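Local structure of dihydroorotase (6L0A) at residues L209-L214 with F253-D258. The protein catalyses the reversible, zinc-dependent interconversion of N-carbamoyl-L-aspartate and (S)-dihydroorotate, the third step of de novo pyrimidine biosynthesis. Numbering follows the deposited sequence.
Sequences LTAHHL and FFFGSD. With ZN (zinc ion), chain K; LMR ((2S)-2-hydroxybutanedioic acid), chain M.
Leu-209 and Phe-255 pair in parallel where two neighbouring strands of the amidohydrolase TIM barrel end, the second running on to the zinc ligand Asp-258. Leu-209 N donates to Phe-254 O (3.0 Å), and Gly-256 N donates to Leu-209 O (3.1 Å). Beyond the pair, Thr-210 CA makes a CA-H...O contact with Gly-256 O at 3.2 Å. One methyl of Leu-209, CD1, packs on CB of Phe-253. The ring of Phe-255 reaches the other loop because CG is anti to the backbone N (chi1 179°). Its edge then meets Ala-211 N, while Ile-287 and Phe-303 of two outer helices also touch this side chain.

Thr-210 ties the 209-214 loop to its own next turn. Its OG1 accepts from His-213 N in an ST motif and is also hydrogen-bonded to His-213 ND1 (2.8 Å). The same oxygen lies over the centre of the His-212 ring. The methyl of Thr-210, CG2, rests against CB of Asp-258 at 3.9 Å. An alanine here is likely to leave His-213 N and ND1 without their shared partner and to open a gap beside CB of Asp-258.

The His-212 ring presents its CE1 edge to Ser-257 O, and two waters lie in its plane. One water links ND1 to Ser-257 O; the other links NE2 to Asp-258 OD2. His-212 is thus a water-mediated second-shell neighbour of a metal ligand. Asp-258 shares its zinc with His-14, His-16 and malate O1A, the last at 2.5 Å from the metal. OD1 of Asp-258 binds the zinc ion at 2.0 Å, while OD2 of the same carboxylate lies 2.7 Å from malate O1A.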
loop_
_atom_site.group_PDB
_atom_site.type_symbol
_atom_site.label_atom_id
_atom_site.label_comp_id
_atom_site.label_asym_id
_atom_site.label_seq_id
_atom_site.Cartn_x
_atom_site.Cartn_y
_atom_site.Cartn_z
ATOM N N LEU C 209 2.940 20.096 6.535
ATOM C CA LEU C 209 3.491 18.758 6.696
ATOM C C LEU C 209 2.857 18.121 7.919
ATOM O O LEU C 209 2.694 18.773 8.953
ATOM C CB LEU C 209 5.016 18.796 6.834
ATOM C CG LEU C 209 5.731 19.407 5.619
ATOM C CD1 LEU C 209 7.196 19.673 5.952
ATOM C CD2 LEU C 209 5.612 18.495 4.394
ATOM N N THR C 210 2.467 16.857 7.786
ATOM C CA THR C 210 1.830 16.132 8.865
ATOM C C THR C 210 2.882 15.540 9.787
ATOM O O THR C 210 4.074 15.514 9.476
ATOM C CB THR C 210 0.976 14.989 8.334
ATOM O OG1 THR C 210 1.851 13.991 7.783
ATOM C CG2 THR C 210 0.005 15.482 7.264
ATOM N N ALA C 211 2.417 15.039 10.924
ATOM C CA ALA C 211 3.294 14.249 11.781
ATOM C C ALA C 211 3.626 12.915 11.129
ATOM O O ALA C 211 4.789 12.498 11.101
ATOM C CB ALA C 211 2.642 14.033 13.144
ATOM N N HIS C 212 2.622 12.234 10.575
ATOM C CA HIS C 212 2.858 10.842 10.189
ATOM C C HIS C 212 3.704 10.727 8.922
ATOM O O HIS C 212 4.419 9.734 8.753
ATOM C CB HIS C 212 1.537 10.083 10.045
ATOM C CG HIS C 212 0.492 10.784 9.231
ATOM N ND1 HIS C 212 -0.282 11.809 9.733
ATOM C CD2 HIS C 212 0.057 10.567 7.968
ATOM C CE1 HIS C 212 -1.136 12.208 8.805
ATOM N NE2 HIS C 212 -0.958 11.462 7.728
ATOM N N HIS C 213 3.673 11.725 8.041
ATOM C CA HIS C 213 4.537 11.644 6.869
ATOM C C HIS C 213 6.001 11.925 7.193
ATOM O O HIS C 213 6.848 11.713 6.326
ATOM C CB HIS C 213 4.039 12.596 5.782
ATOM C CG HIS C 213 2.755 12.150 5.141
ATOM N ND1 HIS C 213 1.558 12.821 5.299
ATOM C CD2 HIS C 213 2.487 11.088 4.338
ATOM C CE1 HIS C 213 0.609 12.188 4.626
ATOM N NE2 HIS C 213 1.149 11.139 4.028
ATOM N N LEU C 214 6.309 12.421 8.397
ATOM C CA LEU C 214 7.694 12.548 8.839
ATOM C C LEU C 214 8.252 11.228 9.352
ATOM O O LEU C 214 9.465 11.131 9.579
ATOM C CB LEU C 214 7.807 13.614 9.930
ATOM C CG LEU C 214 7.279 15.002 9.543
ATOM C CD1 LEU C 214 7.569 16.019 10.644
ATOM C CD2 LEU C 214 7.868 15.458 8.208
ATOM N N PHE C 253 6.873 26.244 5.121
ATOM C CA PHE C 253 6.492 24.918 5.604
ATOM C C PHE C 253 6.051 25.057 7.054
ATOM O O PHE C 253 6.765 25.660 7.860
ATOM C CB PHE C 253 7.653 23.908 5.506
ATOM C CG PHE C 253 8.177 23.697 4.109
ATOM C CD1 PHE C 253 7.380 23.129 3.132
ATOM C CD2 PHE C 253 9.482 24.047 3.782
ATOM C CE1 PHE C 253 7.860 22.937 1.846
ATOM C CE2 PHE C 253 9.969 23.844 2.499
ATOM C CZ PHE C 253 9.159 23.290 1.534
ATOM N N PHE C 254 4.876 24.526 7.391
ATOM C CA PHE C 254 4.472 24.505 8.789
ATOM C C PHE C 254 3.531 23.334 9.026
ATOM O O PHE C 254 3.157 22.613 8.101
ATOM C CB PHE C 254 3.856 25.850 9.239
ATOM C CG PHE C 254 2.773 26.394 8.339
ATOM C CD1 PHE C 254 3.068 27.339 7.370
ATOM C CD2 PHE C 254 1.447 26.007 8.510
ATOM C CE1 PHE C 254 2.066 27.874 6.563
ATOM C CE2 PHE C 254 0.444 26.537 7.706
ATOM C CZ PHE C 254 0.758 27.471 6.732
ATOM N N PHE C 255 3.174 23.144 10.296
ATOM C CA PHE C 255 2.519 21.926 10.758
ATOM C C PHE C 255 1.033 21.934 10.439
ATOM O O PHE C 255 0.314 22.868 10.808
ATOM C CB PHE C 255 2.705 21.783 12.267
ATOM C CG PHE C 255 2.040 20.576 12.869
ATOM C CD1 PHE C 255 2.263 19.310 12.354
ATOM C CD2 PHE C 255 1.219 20.712 13.988
ATOM C CE1 PHE C 255 1.667 18.203 12.937
ATOM C CE2 PHE C 255 0.628 19.609 14.580
ATOM C CZ PHE C 255 0.859 18.347 14.052
ATOM N N GLY C 256 0.573 20.875 9.776
ATOM C CA GLY C 256 -0.849 20.578 9.701
ATOM C C GLY C 256 -0.983 19.081 9.863
ATOM O O GLY C 256 -0.461 18.336 9.030
ATOM N N SER C 257 -1.629 18.619 10.929
ATOM C CA SER C 257 -1.545 17.197 11.253
ATOM C C SER C 257 -2.289 16.335 10.246
ATOM O O SER C 257 -1.900 15.185 10.002
ATOM C CB SER C 257 -2.107 16.939 12.651
ATOM O OG SER C 257 -3.500 17.190 12.700
ATOM N N ASP C 258 -3.369 16.858 9.678
ATOM C CA ASP C 258 -4.367 16.027 9.011
ATOM C C ASP C 258 -4.755 14.851 9.898
ATOM O O ASP C 258 -4.938 13.727 9.430
ATOM C CB ASP C 258 -3.879 15.534 7.643
ATOM C CG ASP C 258 -5.015 15.000 6.791
ATOM O OD1 ASP C 258 -6.172 15.331 7.113
ATOM O OD2 ASP C 258 -4.770 14.218 5.839
HETATM ZN ZN ZN K . -7.389 16.413 5.862
HETATM C C1 LMR M . -7.662 13.266 3.989
HETATM O O1A LMR M . -7.135 14.318 4.441
HETATM O O1B LMR M . -7.336 12.928 2.832
HETATM C C2 LMR M . -8.675 12.413 4.788
HETATM O O2 LMR M . -8.271 11.089 5.079
HETATM C C3 LMR M . -8.850 12.969 6.161
HETATM C C4 LMR M . -10.213 12.409 6.496
HETATM O O4A LMR M . -10.418 11.158 6.673
HETATM O O4B LMR M . -11.095 13.276 6.558
HETATM O O HOH W 1 -0.286 13.781 11.562
HETATM O O HOH W 2 -2.532 12.647 5.387
#